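Local coordinates for protein hydroxylase (Rhodococcus sp., PDB 2OR0) that is a putative flavin-dependent hydroxylase of the acyl-CoA dehydrogenase family, probably using reduced flavin and molecular oxygen to hydroxylate a substrate, at residues 145-159 / 207-221. Sequence-based numbering, arbitrary orientation.
Sequences GYVLKGRWSFSSGTD and TGSKDLIVDGAFVPG
Arg151 meets Asp211 side-on: NE and NH2 both donate to Asp211 OD2, NH2 at 2.8 Å. The oxygen lies in the guanidinium plane but is approached on its anti side, and the two planes stand 87° apart. The arginine chain is extended from CG to NE and crosses Ile213 at a slant, Arg151 CD lying 3.8 Å from Ile213 CG1. The other carboxylate oxygen, Asp211 OD1, accepts a hydrogen bond from a water. That water also donates to Ser209 O and accepts from Phe154 N.

Strand 145-155 pairs antiparallel with strands 210-214 and 217-220 in the beta domain between the helical parts of this acyl-CoA dehydrogenase-like fold. The backbones of Tyr146 and Val219, Leu148 and Ala217, Gly150 and Val214, and Trp152 and Leu212 each exchange two hydrogen bonds. A classic beta bulge interrupts them where Gly216 and Ala217 both face Leu148. On the sheet face that carries Leu148, Trp152 and Leu212, Trp152 CZ3 packs on Val214 CG2 at 3.6 Å. With CG anti to the carbonyl carbon (chi1 -69°), the indole also reaches strand 163-170, where NE1 donates to Gly167 O.

Beyond the strands, Gly157 N donates to Thr207 O. Ser156 OG and Ser209 OG share a hydrogen bond of 2.9 Å, and Ser156 OG also bonds Trp97 NE1. Lys210 extends to Asp159, crossing it at about a right angle. Lys210 NZ meets the syn lone pair of Asp159 OD2 at 2.9 Å; its bond to Asp159 OD1 is weak. NZ has a second carboxylate partner in Glu196. A second water accepts from Asp159 N and donates to Asp159 OD2 and Gly208 O.

Near Ser153 to Asp159, where the regular pairing ends, side chains and two waters join backbone bonds in satisfying the polar groups. Two acids facing one lysine probably favour its charged form.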
loop_
_atom_site.group_PDB
_atom_site.type_symbol
_atom_site.label_atom_id
_atom_site.label_comp_id
_atom_site.label_asym_id
_atom_site.label_seq_id
_atom_site.Cartn_x
_atom_site.Cartn_y
_atom_site.Cartn_z
ATOM N N GLY A 145 4.198 -4.993 -29.554
ATOM C CA GLY A 145 3.672 -4.549 -28.258
ATOM C C GLY A 145 2.546 -3.530 -28.333
ATOM O O GLY A 145 1.531 -3.747 -28.991
ATOM N N TYR A 146 2.713 -2.413 -27.629
ATOM C CA TYR A 146 1.643 -1.406 -27.588
ATOM C C TYR A 146 2.217 -0.020 -27.574
ATOM O O TYR A 146 3.378 0.169 -27.174
ATOM C CB TYR A 146 0.786 -1.582 -26.331
ATOM C CG TYR A 146 0.204 -2.965 -26.169
ATOM C CD1 TYR A 146 -1.102 -3.231 -26.555
ATOM C CD2 TYR A 146 0.964 -4.002 -25.612
ATOM C CE1 TYR A 146 -1.647 -4.495 -26.412
ATOM C CE2 TYR A 146 0.422 -5.293 -25.445
ATOM C CZ TYR A 146 -0.878 -5.519 -25.849
ATOM O OH TYR A 146 -1.420 -6.767 -25.713
ATOM N N VAL A 147 1.399 0.964 -27.970
ATOM C CA VAL A 147 1.783 2.360 -27.734
ATOM C C VAL A 147 0.809 2.963 -26.716
ATOM O O VAL A 147 -0.418 2.825 -26.848
ATOM C CB VAL A 147 1.900 3.216 -29.021
ATOM C CG1 VAL A 147 2.532 4.537 -28.691
ATOM C CG2 VAL A 147 2.800 2.502 -30.071
ATOM N N LEU A 148 1.389 3.619 -25.717
ATOM C CA LEU A 148 0.669 4.040 -24.522
ATOM C C LEU A 148 0.476 5.555 -24.444
ATOM O O LEU A 148 1.405 6.311 -24.623
ATOM C CB LEU A 148 1.423 3.572 -23.266
ATOM C CG LEU A 148 0.604 3.663 -21.967
ATOM C CD1 LEU A 148 -0.356 2.498 -21.848
ATOM C CD2 LEU A 148 1.556 3.694 -20.797
ATOM N N LYS A 149 -0.740 5.961 -24.133
ATOM C CA LYS A 149 -1.034 7.355 -23.845
ATOM C C LYS A 149 -1.990 7.454 -22.647
ATOM O O LYS A 149 -2.970 6.728 -22.571
ATOM C CB LYS A 149 -1.681 8.021 -25.060
ATOM C CG LYS A 149 -1.868 9.503 -24.869
ATOM C CD LYS A 149 -2.845 10.122 -25.847
ATOM C CE LYS A 149 -2.786 11.658 -25.673
ATOM N NZ LYS A 149 -4.137 12.145 -25.814
ATOM N N GLY A 150 -1.726 8.381 -21.743
ATOM C CA GLY A 150 -2.692 8.673 -20.677
ATOM C C GLY A 150 -2.161 9.592 -19.585
ATOM O O GLY A 150 -1.018 10.074 -19.640
ATOM N N ARG A 151 -3.020 9.846 -18.597
ATOM C CA ARG A 151 -2.669 10.626 -17.415
ATOM C C ARG A 151 -3.167 9.835 -16.191
ATOM O O ARG A 151 -4.345 9.487 -16.105
ATOM C CB ARG A 151 -3.305 12.028 -17.473
ATOM C CG ARG A 151 -2.970 12.898 -16.242
ATOM C CD ARG A 151 -3.091 14.406 -16.461
ATOM N NE ARG A 151 -2.725 15.115 -15.218
ATOM C CZ ARG A 151 -2.383 16.404 -15.127
ATOM N NH1 ARG A 151 -2.342 17.184 -16.206
ATOM N NH2 ARG A 151 -2.094 16.938 -13.939
ATOM N N TRP A 152 -2.246 9.541 -15.278
ATOM C CA TRP A 152 -2.538 8.770 -14.074
ATOM C C TRP A 152 -2.306 9.695 -12.888
ATOM O O TRP A 152 -1.485 10.587 -12.973
ATOM C CB TRP A 152 -1.582 7.569 -13.937
ATOM C CG TRP A 152 -1.778 6.478 -14.969
ATOM C CD1 TRP A 152 -2.420 5.286 -14.798
ATOM C CD2 TRP A 152 -1.291 6.482 -16.326
ATOM N NE1 TRP A 152 -2.376 4.549 -15.962
ATOM C CE2 TRP A 152 -1.689 5.258 -16.915
ATOM C CE3 TRP A 152 -0.548 7.391 -17.087
ATOM C CZ2 TRP A 152 -1.370 4.918 -18.246
ATOM C CZ3 TRP A 152 -0.237 7.055 -18.418
ATOM C CH2 TRP A 152 -0.663 5.831 -18.977
ATOM N N SER A 153 -3.012 9.468 -11.791
ATOM C CA SER A 153 -2.770 10.220 -10.563
ATOM C C SER A 153 -2.362 9.281 -9.421
ATOM O O SER A 153 -2.449 8.057 -9.568
ATOM C CB SER A 153 -4.043 10.996 -10.192
ATOM O OG SER A 153 -5.122 10.097 -10.135
ATOM N N PHE A 154 -1.940 9.858 -8.287
ATOM C CA PHE A 154 -1.606 9.092 -7.079
ATOM C C PHE A 154 -0.407 8.153 -7.312
ATOM O O PHE A 154 -0.425 7.008 -6.858
ATOM C CB PHE A 154 -2.829 8.293 -6.569
ATOM C CG PHE A 154 -2.984 8.237 -5.038
ATOM C CD1 PHE A 154 -4.251 8.441 -4.448
ATOM C CD2 PHE A 154 -1.904 7.918 -4.187
ATOM C CE1 PHE A 154 -4.427 8.347 -3.031
ATOM C CE2 PHE A 154 -2.069 7.846 -2.785
ATOM C CZ PHE A 154 -3.323 8.057 -2.207
ATOM N N SER A 155 0.633 8.646 -7.993
ATOM C CA SER A 155 1.853 7.850 -8.184
ATOM C C SER A 155 2.788 7.991 -6.977
ATOM O O SER A 155 3.703 8.805 -6.987
ATOM C CB SER A 155 2.563 8.254 -9.485
ATOM O OG SER A 155 3.704 7.438 -9.733
ATOM N N SER A 156 2.554 7.191 -5.929
ATOM C CA SER A 156 3.246 7.379 -4.644
ATOM C C SER A 156 4.747 7.156 -4.758
ATOM O O SER A 156 5.166 6.182 -5.372
ATOM C CB SER A 156 2.673 6.419 -3.578
ATOM O OG SER A 156 1.289 6.624 -3.425
ATOM N N GLY A 157 5.545 8.037 -4.145
ATOM C CA GLY A 157 7.007 7.881 -4.115
ATOM C C GLY A 157 7.691 8.070 -5.470
ATOM O O GLY A 157 8.865 7.751 -5.623
ATOM N N THR A 158 6.960 8.614 -6.445
ATOM C CA THR A 158 7.369 8.595 -7.856
ATOM C C THR A 158 8.717 9.269 -8.172
ATOM O O THR A 158 9.449 8.788 -9.046
ATOM C CB THR A 158 6.225 9.101 -8.789
ATOM O OG1 THR A 158 6.404 8.567 -10.100
ATOM C CG2 THR A 158 6.129 10.629 -8.848
ATOM N N ASP A 159 9.045 10.348 -7.451
ATOM C CA ASP A 159 10.337 11.024 -7.611
ATOM C C ASP A 159 11.525 10.109 -7.328
ATOM O O ASP A 159 12.658 10.410 -7.728
ATOM C CB ASP A 159 10.435 12.247 -6.688
ATOM C CG ASP A 159 9.449 13.348 -7.066
ATOM O OD1 ASP A 159 9.522 13.831 -8.213
ATOM O OD2 ASP A 159 8.598 13.722 -6.221
ATOM N N THR A 207 4.245 11.680 0.655
ATOM C CA THR A 207 4.355 10.576 -0.303
ATOM C C THR A 207 4.722 11.063 -1.722
ATOM O O THR A 207 5.263 10.297 -2.541
ATOM C CB THR A 207 3.070 9.707 -0.355
ATOM O OG1 THR A 207 1.957 10.468 -0.850
ATOM C CG2 THR A 207 2.726 9.131 1.046
ATOM N N GLY A 208 4.428 12.334 -1.990
ATOM C CA GLY A 208 4.658 12.943 -3.283
ATOM C C GLY A 208 3.999 12.139 -4.366
ATOM O O GLY A 208 4.651 11.805 -5.346
ATOM N N SER A 209 2.701 11.851 -4.200
ATOM C CA SER A 209 1.956 11.015 -5.119
ATOM C C SER A 209 1.422 11.805 -6.330
ATOM O O SER A 209 0.211 11.899 -6.565
ATOM C CB SER A 209 0.838 10.277 -4.385
ATOM O OG SER A 209 1.351 9.531 -3.288
ATOM N N LYS A 210 2.359 12.318 -7.112
ATOM C CA LYS A 210 2.090 13.184 -8.275
ATOM C C LYS A 210 1.449 12.448 -9.452
ATOM O O LYS A 210 1.439 11.210 -9.486
ATOM C CB LYS A 210 3.395 13.873 -8.705
ATOM C CG LYS A 210 3.893 14.924 -7.699
ATOM C CD LYS A 210 5.361 15.247 -7.954
ATOM C CE LYS A 210 5.990 16.039 -6.834
ATOM N NZ LYS A 210 7.451 16.186 -7.117
ATOM N N ASP A 211 0.860 13.222 -10.371
ATOM C CA ASP A 211 0.368 12.714 -11.641
ATOM C C ASP A 211 1.535 12.351 -12.563
ATOM O O ASP A 211 2.602 12.980 -12.517
ATOM C CB ASP A 211 -0.485 13.778 -12.359
ATOM C CG ASP A 211 -1.866 13.993 -11.708
ATOM O OD1 ASP A 211 -2.125 13.541 -10.547
ATOM O OD2 ASP A 211 -2.702 14.642 -12.371
ATOM N N LEU A 212 1.307 11.360 -13.415
ATOM C CA LEU A 212 2.220 11.012 -14.501
ATOM C C LEU A 212 1.478 11.140 -15.828
ATOM O O LEU A 212 0.317 10.757 -15.925
ATOM C CB LEU A 212 2.689 9.549 -14.373
ATOM C CG LEU A 212 3.412 8.979 -13.141
ATOM C CD1 LEU A 212 3.963 7.589 -13.448
ATOM C CD2 LEU A 212 4.526 9.878 -12.614
ATOM N N ILE A 213 2.174 11.638 -16.853
ATOM C CA ILE A 213 1.629 11.733 -18.217
ATOM C C ILE A 213 2.496 10.956 -19.214
ATOM O O ILE A 213 3.724 11.048 -19.179
ATOM C CB ILE A 213 1.519 13.208 -18.705
ATOM C CG1 ILE A 213 0.315 13.886 -18.053
ATOM C CG2 ILE A 213 1.274 13.270 -20.240
ATOM C CD1 ILE A 213 0.185 15.378 -18.416
ATOM N N VAL A 214 1.839 10.215 -20.099
ATOM C CA VAL A 214 2.496 9.575 -21.243
ATOM C C VAL A 214 1.825 10.077 -22.535
ATOM O O VAL A 214 0.595 9.997 -22.669
ATOM C CB VAL A 214 2.447 8.008 -21.122
ATOM C CG1 VAL A 214 3.165 7.338 -22.300
ATOM C CG2 VAL A 214 3.100 7.536 -19.811
ATOM N N ASP A 215 2.630 10.600 -23.470
ATOM C CA ASP A 215 2.115 11.136 -24.750
ATOM C C ASP A 215 1.994 10.084 -25.862
ATOM O O ASP A 215 1.098 10.180 -26.721
ATOM C CB ASP A 215 2.970 12.318 -25.251
ATOM C CG ASP A 215 2.635 13.627 -24.550
ATOM O OD1 ASP A 215 1.574 13.693 -23.900
ATOM O OD2 ASP A 215 3.446 14.589 -24.628
ATOM N N GLY A 216 2.879 9.084 -25.844
ATOM C CA GLY A 216 2.857 7.978 -26.811
ATOM C C GLY A 216 4.173 7.216 -26.730
ATOM O O GLY A 216 5.088 7.422 -27.549
ATOM N N ALA A 217 4.270 6.361 -25.708
ATOM C CA ALA A 217 5.449 5.559 -25.444
ATOM C C ALA A 217 5.211 4.147 -25.932
ATOM O O ALA A 217 4.181 3.536 -25.632
ATOM C CB ALA A 217 5.760 5.551 -23.969
ATOM N N PHE A 218 6.175 3.624 -26.682
ATOM C CA PHE A 218 6.106 2.238 -27.115
ATOM C C PHE A 218 6.463 1.323 -25.939
ATOM O O PHE A 218 7.485 1.530 -25.282
ATOM C CB PHE A 218 7.068 1.963 -28.285
ATOM C CG PHE A 218 7.204 0.497 -28.615
ATOM C CD1 PHE A 218 6.151 -0.189 -29.212
ATOM C CD2 PHE A 218 8.381 -0.195 -28.312
ATOM C CE1 PHE A 218 6.265 -1.553 -29.522
ATOM C CE2 PHE A 218 8.500 -1.554 -28.616
ATOM C CZ PHE A 218 7.450 -2.228 -29.208
ATOM N N VAL A 219 5.608 0.330 -25.702
ATOM C CA VAL A 219 5.836 -0.666 -24.655
ATOM C C VAL A 219 5.856 -2.072 -25.293
ATOM O O VAL A 219 4.835 -2.545 -25.801
ATOM C CB VAL A 219 4.755 -0.590 -23.521
ATOM C CG1 VAL A 219 5.049 -1.635 -22.426
ATOM C CG2 VAL A 219 4.686 0.825 -22.899
ATOM N N PRO A 220 7.033 -2.723 -25.298
ATOM C CA PRO A 220 7.163 -4.101 -25.816
ATOM C C PRO A 220 6.258 -5.105 -25.093
ATOM O O PRO A 220 5.934 -4.895 -23.910
ATOM C CB PRO A 220 8.644 -4.444 -25.574
ATOM C CG PRO A 220 9.195 -3.357 -24.681
ATOM C CD PRO A 220 8.314 -2.158 -24.822
ATOM N N GLY A 221 5.843 -6.172 -25.792
ATOM C CA GLY A 221 4.975 -7.217 -25.227
ATOM C C GLY A 221 5.502 -7.803 -23.907
ATOM O O GLY A 221 4.729 -8.029 -22.961
HETATM O O HOH W 1 -1.851 12.597 -8.022
HETATM O O HOH W 2 7.630 11.614 -5.148
#